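Local structure of uncharacterized protein (Bacteroides fragilis, 4FR9) at residues 62-67 with 138-143; 75-80 with 119-124; 90-95 with 108-113. The protein is of unknown function but resembles the beta-lactamase inhibitor protein BLIP and belongs to a putative inhibitor-like family of the PepSY clan. All coordinates share one frame; numbering follows the deposited sequence.

Followed from the N terminus, the chain first enters contact 1 with strand 60-67, then contact 2 with helix 75-83, then contact 3 with strand 90-98. The loops close in reverse order: strand 105-112 completes contact 3, strand 118-121 and its following turn complete contact 2, and the C-terminal residues 138-143 complete contact 1. The three are therefore nested and none cross. All reach one antiparallel sheet, in which strands 60-67, 90-98, 105-112 and 118-121 are successive neighbours. Contact 3 pairs its central hairpin, contact 2 packs helix 75-83 on strand 118-121, next to that hairpin, and contact 1 brings the tail back; the centres of contacts 1 and 2 lie about 17 Å apart.

Contact 1 of 3, residues 62-67 with 138-143; sequences MTETEL and DTHWPR
Met62, a selenomethionine, meets the backbone of the C-terminal tail: its SE lies 3.5 Å from Trp141 O and its CE 3.4 Å from His140 O. The side chain is extended to SE and bends only at its last torsion (chi3 74°), which puts CE beside His140 O while SE stays by Trp141 O; the same methyl stands 4.3 Å from Pro142 CD. Two residues on, Glu64 reaches out with CG anti to the backbone N (chi1 178°) and brings OE1 to the edge of the His140 ring, 3.4 Å from CD2, with carboxylate and ring planes 66° apart. No direct hydrogen bond links the segments. Two waters do so instead, each donating to Glu64 OE1; one accepts from His140 N at 2.9 Å, the other donates to His140 O at 3.3 Å. Farther out, Trp141 turns away from the strand, its NE1 bonded to Asp137 and its ring meeting Trp53 of strand 52-54, while Arg143 forms a salt bridge with Glu106. With two donating waters on OE1 and an imidazole C-H edge beside it, the setting is consistent with a charged Glu64 carboxylate that would polarise His140, although Glu64 OE2 and His140 NE2 remain 4.6 Å apart.

Contact 2 of 3, residues 75-80 with 119-124; sequences PAVLTA and LYFSEG
Val77 and Ala80, one helical turn apart, bear on Phe121, and this is where the packing is tight. Val77 CG1 lies 3.8 Å from Phe121 CB, and Ala80 CB lies 3.9 Å from Phe121 CE1; both methyls come at the ring obliquely. The two branches of Val77 divide the work. With CG1 anti to the backbone N (chi1 -180°), CG1 goes to the phenylalanine, while CG2 lies against the backbone of residues 122-123, 3.3 Å from Ser122 O and 3.6 Å from Glu123 O. Leu127 of strand 127-129 also touches the Phe121 side chain. The arrangement is a helix laid on one face of an antiparallel sheet: helix 75-83 packs on strand 118-121, and Val77 also reaches Phe107 of the adjacent strand 105-112. Toward solvent the contact thins. There Ala76, at the start of the helix, offers only its CB, which lies 3.7 Å from Gly124 O and 3.8 Å from Glu123 O. Its CA and that of Gly124 are 5.6 Å apart, the nearest such pair of the two segments. Glu123 directs its CB away from the helix and meets it through its carbonyl, and no hydrogen bond crosses at either end. Ser122, between the two regions, bonds through OG to Gly126 N within the turn, and on the helix side Pro75 O accepts from Thr79 N and Thr79 OG1, which reach it from opposite faces of its carbonyl plane.

Contact 3 of 3, residues 90-95 with 108-113; sequences VVDDVV and VVTVEQ
Asp92 takes a near-helical backbone conformation (phi -94°, psi -34°), so that Asp93 N faces the same oxygen, Thr110 O, as Asp92 N. The result is a classic beta bulge in the hairpin of strands 90-98 and 105-112. The two bonds are unequal: Asp92 N donates to Thr110 O at 2.8 Å, whereas the bond from Asp93 N to the same oxygen is weak at 3.5 Å. Thr110 N returns a bond to Asp93 O, and the register shifts by one residue between the Val91-Val111 and Asp93-Thr110 pairs. One face is apolar: Val91 CG1 meets Val109 CG1 at 4.0 Å and Val91 CG2 meets Val111 CG1 at 4.1 Å, and Phe81 of helix 75-83 touches all three valines. The other face is more mixed. Val95 lies alongside Val108, the OG1 of Thr110 bonds to Asp118, and the carboxylates of Asp92 and Glu112 cross almost perpendicularly; their close approach is doubtful, because Glu112 has two conformers. Before the bulge, Val90 and Glu112 form a hydrogen-bonded pair, Glu112 N reaching Val90 O at 2.8 Å. Beyond it regular pairing resumes, with Val95 N donating to Val108 O at 3.0 Å and Val108 N donating almost straight, at 176°, to Val95 O.

Contact 1 of 3, residues 62-67 with 138-143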
loop_
_atom_site.group_PDB
_atom_site.type_symbol
_atom_site.label_atom_id
_atom_site.label_comp_id
_atom_site.label_asym_id
_atom_site.label_seq_id
_atom_site.Cartn_x
_atom_site.Cartn_y
_atom_site.Cartn_z
HETATM N N MSE A 62 -3.741 -7.401 2.249
HETATM C CA MSE A 62 -2.826 -6.400 1.689
HETATM C C MSE A 62 -2.183 -5.606 2.797
HETATM O O MSE A 62 -2.812 -5.315 3.789
HETATM C CB MSE A 62 -3.587 -5.443 0.766
HETATM C CG MSE A 62 -2.631 -4.566 -0.094
HETATM SE SE MSE A 62 -3.626 -3.433 -1.320
HETATM C CE MSE A 62 -4.268 -2.181 -0.067
ATOM N N THR A 63 -0.942 -5.177 2.563
ATOM C CA THR A 63 -0.309 -4.140 3.361
ATOM C C THR A 63 0.180 -3.049 2.435
ATOM O O THR A 63 0.899 -3.355 1.470
ATOM C CB THR A 63 0.866 -4.700 4.189
ATOM O OG1 THR A 63 0.347 -5.727 5.047
ATOM C CG2 THR A 63 1.552 -3.634 4.997
ATOM N N GLU A 64 -0.129 -1.803 2.754
ATOM C CA GLU A 64 0.464 -0.648 2.112
ATOM C C GLU A 64 1.434 0.002 3.085
ATOM O O GLU A 64 1.053 0.324 4.211
ATOM C CB GLU A 64 -0.628 0.362 1.746
ATOM C CG GLU A 64 -0.058 1.602 1.120
ATOM C CD GLU A 64 -1.085 2.589 0.620
ATOM O OE1 GLU A 64 -2.253 2.207 0.366
ATOM O OE2 GLU A 64 -0.711 3.773 0.401
ATOM N N THR A 65 2.681 0.188 2.630
ATOM C CA THR A 65 3.729 0.824 3.420
ATOM C C THR A 65 4.120 2.139 2.781
ATOM O O THR A 65 4.445 2.176 1.586
ATOM C CB THR A 65 4.948 -0.079 3.522
ATOM O OG1 THR A 65 4.561 -1.317 4.135
ATOM C CG2 THR A 65 6.054 0.579 4.333
ATOM N N GLU A 66 4.126 3.209 3.562
ATOM C CA GLU A 66 4.563 4.488 3.070
ATOM C C GLU A 66 6.103 4.561 3.007
ATOM O O GLU A 66 6.781 4.217 3.964
ATOM C CB GLU A 66 4.003 5.585 3.973
ATOM C CG GLU A 66 4.330 6.972 3.533
ATOM C CD GLU A 66 3.723 7.286 2.196
ATOM O OE1 GLU A 66 2.473 7.310 2.085
ATOM O OE2 GLU A 66 4.498 7.494 1.251
ATOM N N LEU A 67 6.628 4.971 1.853
ATOM C CA LEU A 67 8.065 5.206 1.679
ATOM C C LEU A 67 8.280 6.729 1.559
ATOM O O LEU A 67 7.386 7.480 1.243
ATOM C CB LEU A 67 8.584 4.460 0.451
ATOM C CG LEU A 67 8.564 2.933 0.562
ATOM C CD1 LEU A 67 9.159 2.297 -0.710
ATOM C CD2 LEU A 67 9.209 2.356 1.845
ATOM N N ASP A 138 -7.763 7.848 -5.413
ATOM C CA ASP A 138 -6.331 7.605 -5.713
ATOM C C ASP A 138 -5.766 6.615 -4.697
ATOM O O ASP A 138 -4.545 6.453 -4.570
ATOM C CB ASP A 138 -5.503 8.906 -5.727
ATOM C CG ASP A 138 -5.462 9.607 -4.372
ATOM O OD1 ASP A 138 -6.231 9.232 -3.458
ATOM O OD2 ASP A 138 -4.639 10.541 -4.216
ATOM N N THR A 139 -6.668 5.956 -3.972
ATOM C CA THR A 139 -6.290 5.050 -2.884
ATOM C C THR A 139 -6.289 3.577 -3.283
ATOM O O THR A 139 -6.908 3.186 -4.267
ATOM C CB THR A 139 -7.208 5.205 -1.655
ATOM O OG1 THR A 139 -8.381 4.373 -1.756
ATOM C CG2 THR A 139 -7.583 6.696 -1.453
ATOM N N HIS A 140 -5.607 2.774 -2.474
ATOM C CA HIS A 140 -5.314 1.421 -2.888
ATOM C C HIS A 140 -6.146 0.453 -2.087
ATOM O O HIS A 140 -6.168 0.532 -0.872
ATOM C CB HIS A 140 -3.838 1.139 -2.664
ATOM C CG HIS A 140 -2.953 2.046 -3.430
ATOM N ND1 HIS A 140 -2.987 2.142 -4.807
ATOM C CD2 HIS A 140 -2.021 2.924 -2.999
ATOM C CE1 HIS A 140 -2.101 3.061 -5.188
ATOM N NE2 HIS A 140 -1.511 3.557 -4.117
ATOM N N TRP A 141 -6.815 -0.450 -2.782
ATOM C CA TRP A 141 -7.675 -1.455 -2.196
ATOM C C TRP A 141 -7.156 -2.859 -2.471
ATOM O O TRP A 141 -6.418 -3.072 -3.427
ATOM C CB TRP A 141 -9.073 -1.347 -2.811
ATOM C CG TRP A 141 -9.809 -0.106 -2.493
ATOM C CD1 TRP A 141 -9.734 1.070 -3.157
ATOM C CD2 TRP A 141 -10.750 0.093 -1.438
ATOM N NE1 TRP A 141 -10.578 1.987 -2.593
ATOM C CE2 TRP A 141 -11.196 1.414 -1.518
ATOM C CE3 TRP A 141 -11.276 -0.725 -0.444
ATOM C CZ2 TRP A 141 -12.143 1.940 -0.645
ATOM C CZ3 TRP A 141 -12.211 -0.194 0.419
ATOM C CH2 TRP A 141 -12.618 1.126 0.326
ATOM N N PRO A 142 -7.530 -3.825 -1.650
ATOM C CA PRO A 142 -7.124 -5.181 -1.947
ATOM C C PRO A 142 -7.587 -5.699 -3.299
ATOM O O PRO A 142 -8.516 -5.162 -3.913
ATOM C CB PRO A 142 -7.742 -6.002 -0.792
ATOM C CG PRO A 142 -7.886 -5.008 0.324
ATOM C CD PRO A 142 -8.252 -3.719 -0.384
ATOM N N ARG A 143 -6.932 -6.759 -3.752
ATOM C CA ARG A 143 -7.323 -7.411 -5.000
ATOM C C ARG A 143 -8.612 -8.182 -4.949
ATOM O O ARG A 143 -9.201 -8.461 -6.002
ATOM C CB ARG A 143 -6.220 -8.364 -5.481
ATOM C CG ARG A 143 -4.966 -7.651 -5.912
ATOM C CD ARG A 143 -3.822 -8.635 -6.040
ATOM N NE ARG A 143 -2.658 -8.001 -6.607
ATOM C CZ ARG A 143 -1.440 -8.518 -6.587
ATOM N NH1 ARG A 143 -1.171 -9.672 -6.012
ATOM N NH2 ARG A 143 -0.440 -7.831 -7.152
HETATM O O HOH W 1 -4.168 3.981 -0.316
HETATM O O HOH W 2 -4.217 0.944 1.705
#

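Contact 2 of 3, residues 75-80 with 119-124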
loop_
_atom_site.group_PDB
_atom_site.type_symbol
_atom_site.label_atom_id
_atom_site.label_comp_id
_atom_site.label_asym_id
_atom_site.label_seq_id
_atom_site.Cartn_x
_atom_site.Cartn_y
_atom_site.Cartn_z
ATOM N N PRO A 75 17.150 -0.989 -5.691
ATOM C CA PRO A 75 17.937 -0.591 -6.853
ATOM C C PRO A 75 17.264 -0.813 -8.226
ATOM O O PRO A 75 17.257 0.073 -9.059
ATOM C CB PRO A 75 19.223 -1.384 -6.663
ATOM C CG PRO A 75 19.352 -1.435 -5.185
ATOM C CD PRO A 75 17.978 -1.643 -4.674
ATOM N N ALA A 76 16.725 -2.014 -8.455
ATOM C CA ALA A 76 16.153 -2.288 -9.767
ATOM C C ALA A 76 14.962 -1.392 -10.060
ATOM O O ALA A 76 14.677 -1.070 -11.223
ATOM C CB ALA A 76 15.726 -3.769 -9.879
ATOM N N VAL A 77 14.208 -1.037 -9.025
ATOM C CA VAL A 77 12.999 -0.232 -9.175
ATOM C C VAL A 77 13.370 1.229 -9.375
ATOM O O VAL A 77 12.816 1.906 -10.233
ATOM C CB VAL A 77 12.031 -0.431 -8.025
ATOM C CG1 VAL A 77 10.772 0.415 -8.210
ATOM C CG2 VAL A 77 11.649 -1.906 -7.918
ATOM N N LEU A 78 14.306 1.737 -8.560
ATOM C CA LEU A 78 14.769 3.115 -8.765
ATOM C C LEU A 78 15.320 3.283 -10.184
ATOM O O LEU A 78 15.007 4.258 -10.855
ATOM C CB LEU A 78 15.828 3.466 -7.721
ATOM C CG LEU A 78 16.424 4.887 -7.885
ATOM C CD1 LEU A 78 15.378 5.959 -7.753
ATOM C CD2 LEU A 78 17.609 5.054 -6.884
ATOM N N THR A 79 16.132 2.326 -10.626
ATOM C CA THR A 79 16.693 2.369 -11.971
ATOM C C THR A 79 15.575 2.400 -13.012
ATOM O O THR A 79 15.605 3.231 -13.914
ATOM C CB THR A 79 17.642 1.176 -12.217
ATOM O OG1 THR A 79 18.762 1.262 -11.341
ATOM C CG2 THR A 79 18.112 1.111 -13.667
ATOM N N ALA A 80 14.595 1.519 -12.864
ATOM C CA ALA A 80 13.496 1.475 -13.831
ATOM C C ALA A 80 12.750 2.803 -13.878
ATOM O O ALA A 80 12.372 3.297 -14.938
ATOM C CB ALA A 80 12.546 0.337 -13.492
ATOM N N LEU A 119 2.379 4.607 -11.040
ATOM C CA LEU A 119 3.239 3.665 -11.737
ATOM C C LEU A 119 3.503 2.515 -10.797
ATOM O O LEU A 119 4.053 2.689 -9.726
ATOM C CB LEU A 119 4.559 4.337 -12.098
ATOM C CG LEU A 119 4.494 5.617 -12.904
ATOM C CD1 LEU A 119 5.883 6.228 -13.036
ATOM C CD2 LEU A 119 3.861 5.350 -14.264
ATOM N N TYR A 120 3.100 1.312 -11.220
ATOM C CA TYR A 120 3.252 0.095 -10.430
ATOM C C TYR A 120 4.414 -0.697 -10.997
ATOM O O TYR A 120 4.364 -1.124 -12.154
ATOM C CB TYR A 120 2.017 -0.797 -10.471
ATOM C CG TYR A 120 0.770 -0.268 -9.800
ATOM C CD1 TYR A 120 0.126 0.845 -10.261
ATOM C CD2 TYR A 120 0.236 -0.935 -8.700
ATOM C CE1 TYR A 120 -1.057 1.315 -9.646
ATOM C CE2 TYR A 120 -0.927 -0.484 -8.076
ATOM C CZ TYR A 120 -1.536 0.643 -8.531
ATOM O OH TYR A 120 -2.699 1.091 -7.910
ATOM N N PHE A 121 5.440 -0.918 -10.182
ATOM C CA PHE A 121 6.627 -1.680 -10.575
ATOM C C PHE A 121 6.731 -2.980 -9.799
ATOM O O PHE A 121 6.484 -3.029 -8.602
ATOM C CB PHE A 121 7.893 -0.873 -10.306
ATOM C CG PHE A 121 8.049 0.347 -11.149
ATOM C CD1 PHE A 121 8.642 0.275 -12.391
ATOM C CD2 PHE A 121 7.647 1.577 -10.669
ATOM C CE1 PHE A 121 8.804 1.403 -13.168
ATOM C CE2 PHE A 121 7.833 2.717 -11.437
ATOM C CZ PHE A 121 8.400 2.640 -12.680
ATOM N N SER A 122 7.188 -4.019 -10.495
ATOM C CA SER A 122 7.580 -5.243 -9.850
ATOM C C SER A 122 8.894 -5.032 -9.107
ATOM O O SER A 122 9.642 -4.075 -9.361
ATOM C CB SER A 122 7.756 -6.357 -10.873
ATOM O OG SER A 122 8.871 -6.058 -11.689
ATOM N N GLU A 123 9.240 -5.979 -8.236
ATOM C CA GLU A 123 10.514 -5.983 -7.486
ATOM C C GLU A 123 11.709 -5.919 -8.401
ATOM O O GLU A 123 12.735 -5.336 -8.071
ATOM C CB GLU A 123 10.639 -7.278 -6.675
ATOM C CG GLU A 123 9.730 -7.350 -5.498
ATOM C CD GLU A 123 10.193 -8.432 -4.538
ATOM O OE1 GLU A 123 10.704 -9.463 -5.037
ATOM O OE2 GLU A 123 10.087 -8.222 -3.308
ATOM N N GLY A 124 11.587 -6.566 -9.567
ATOM C CA GLY A 124 12.657 -6.569 -10.523
ATOM C C GLY A 124 12.730 -5.374 -11.444
ATOM O O GLY A 124 13.553 -5.351 -12.351
#

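Contact 3 of 3, residues 90-95 with 108-113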
loop_
_atom_site.group_PDB
_atom_site.type_symbol
_atom_site.label_atom_id
_atom_site.label_comp_id
_atom_site.label_asym_id
_atom_site.label_seq_id
_atom_site.Cartn_x
_atom_site.Cartn_y
_atom_site.Cartn_z
ATOM N N VAL A 90 7.060 15.238 -11.544
ATOM C CA VAL A 90 7.099 15.451 -10.127
ATOM C C VAL A 90 6.587 14.184 -9.402
ATOM O O VAL A 90 5.528 13.682 -9.716
ATOM C CB VAL A 90 6.245 16.673 -9.710
ATOM C CG1 VAL A 90 6.114 16.773 -8.197
ATOM C CG2 VAL A 90 6.846 17.955 -10.288
ATOM N N VAL A 91 7.331 13.745 -8.401
ATOM C CA VAL A 91 6.918 12.614 -7.580
ATOM C C VAL A 91 6.105 13.124 -6.397
ATOM O O VAL A 91 6.591 13.928 -5.564
ATOM C CB VAL A 91 8.127 11.771 -7.095
ATOM C CG1 VAL A 91 7.660 10.630 -6.176
ATOM C CG2 VAL A 91 8.953 11.237 -8.284
ATOM N N ASP A 92 4.875 12.628 -6.308
ATOM C CA ASP A 92 3.971 12.952 -5.232
ATOM C C ASP A 92 3.972 11.979 -4.069
ATOM O O ASP A 92 3.734 12.376 -2.934
ATOM C CB ASP A 92 2.521 13.026 -5.731
ATOM C CG ASP A 92 2.246 14.246 -6.585
ATOM O OD1 ASP A 92 3.034 15.221 -6.565
ATOM O OD2 ASP A 92 1.218 14.206 -7.289
ATOM N N ASP A 93 4.171 10.688 -4.333
ATOM C CA ASP A 93 4.228 9.710 -3.264
ATOM C C ASP A 93 4.868 8.437 -3.771
ATOM O O ASP A 93 4.985 8.203 -4.976
ATOM C CB ASP A 93 2.859 9.386 -2.656
ATOM C CG ASP A 93 2.960 8.821 -1.238
ATOM O OD1 ASP A 93 4.082 8.768 -0.669
ATOM O OD2 ASP A 93 1.903 8.453 -0.675
ATOM N N VAL A 94 5.334 7.652 -2.813
ATOM C CA VAL A 94 5.973 6.369 -3.054
ATOM C C VAL A 94 5.511 5.404 -1.983
ATOM O O VAL A 94 5.665 5.707 -0.800
ATOM C CB VAL A 94 7.507 6.482 -3.033
ATOM C CG1 VAL A 94 8.111 5.161 -3.414
ATOM C CG2 VAL A 94 8.006 7.603 -3.965
ATOM N N VAL A 95 4.954 4.268 -2.381
ATOM C CA VAL A 95 4.480 3.261 -1.430
ATOM C C VAL A 95 4.850 1.875 -1.915
ATOM O O VAL A 95 5.147 1.675 -3.096
ATOM C CB VAL A 95 2.952 3.356 -1.134
ATOM C CG1 VAL A 95 2.554 4.776 -0.682
ATOM C CG2 VAL A 95 2.136 2.938 -2.335
ATOM N N VAL A 108 4.737 1.486 -5.900
ATOM C CA VAL A 108 3.888 2.430 -6.586
ATOM C C VAL A 108 4.472 3.817 -6.431
ATOM O O VAL A 108 4.588 4.327 -5.314
ATOM C CB VAL A 108 2.436 2.392 -6.107
ATOM C CG1 VAL A 108 1.599 3.282 -6.983
ATOM C CG2 VAL A 108 1.883 0.962 -6.103
ATOM N N VAL A 109 4.824 4.409 -7.556
ATOM C CA VAL A 109 5.332 5.772 -7.606
ATOM C C VAL A 109 4.241 6.640 -8.236
ATOM O O VAL A 109 3.840 6.381 -9.372
ATOM C CB VAL A 109 6.642 5.881 -8.419
ATOM C CG1 VAL A 109 7.181 7.334 -8.404
ATOM C CG2 VAL A 109 7.673 4.937 -7.891
ATOM N N THR A 110 3.734 7.625 -7.489
ATOM C CA THR A 110 2.734 8.549 -7.997
ATOM C C THR A 110 3.439 9.767 -8.533
ATOM O O THR A 110 4.195 10.404 -7.807
ATOM C CB THR A 110 1.752 8.985 -6.906
ATOM O OG1 THR A 110 1.209 7.835 -6.263
ATOM C CG2 THR A 110 0.679 9.876 -7.471
ATOM N N VAL A 111 3.213 10.068 -9.807
ATOM C CA VAL A 111 3.849 11.160 -10.511
ATOM C C VAL A 111 2.792 12.090 -11.103
ATOM O O VAL A 111 1.681 11.675 -11.414
ATOM C CB VAL A 111 4.810 10.684 -11.622
ATOM C CG1 VAL A 111 6.084 10.111 -11.050
ATOM C CG2 VAL A 111 4.131 9.727 -12.566
ATOM N N GLU A 112 3.175 13.344 -11.271
ATOM C CA GLU A 112 2.246 14.302 -11.864
ATOM C C GLU A 112 2.926 15.223 -12.867
ATOM O O GLU A 112 4.078 15.624 -12.713
ATOM C CB GLU A 112 1.526 15.100 -10.775
ATOM C CG GLU A 112 2.441 16.085 -10.042
ATOM C CD GLU A 112 1.778 16.825 -8.873
ATOM O OE1 GLU A 112 0.601 16.545 -8.567
ATOM O OE2 GLU A 112 2.457 17.680 -8.249
ATOM N N GLN A 113 2.183 15.510 -13.928
ATOM C CA GLN A 113 2.567 16.476 -14.954
ATOM C C GLN A 113 1.237 16.856 -15.610
ATOM O O GLN A 113 0.913 16.392 -16.697
ATOM C CB GLN A 113 3.560 15.882 -15.953
ATOM C CG GLN A 113 4.139 16.903 -16.944
ATOM C CD GLN A 113 5.086 16.275 -17.941
ATOM O OE1 GLN A 113 6.301 16.305 -17.746
ATOM N NE2 GLN A 113 4.539 15.666 -18.997
#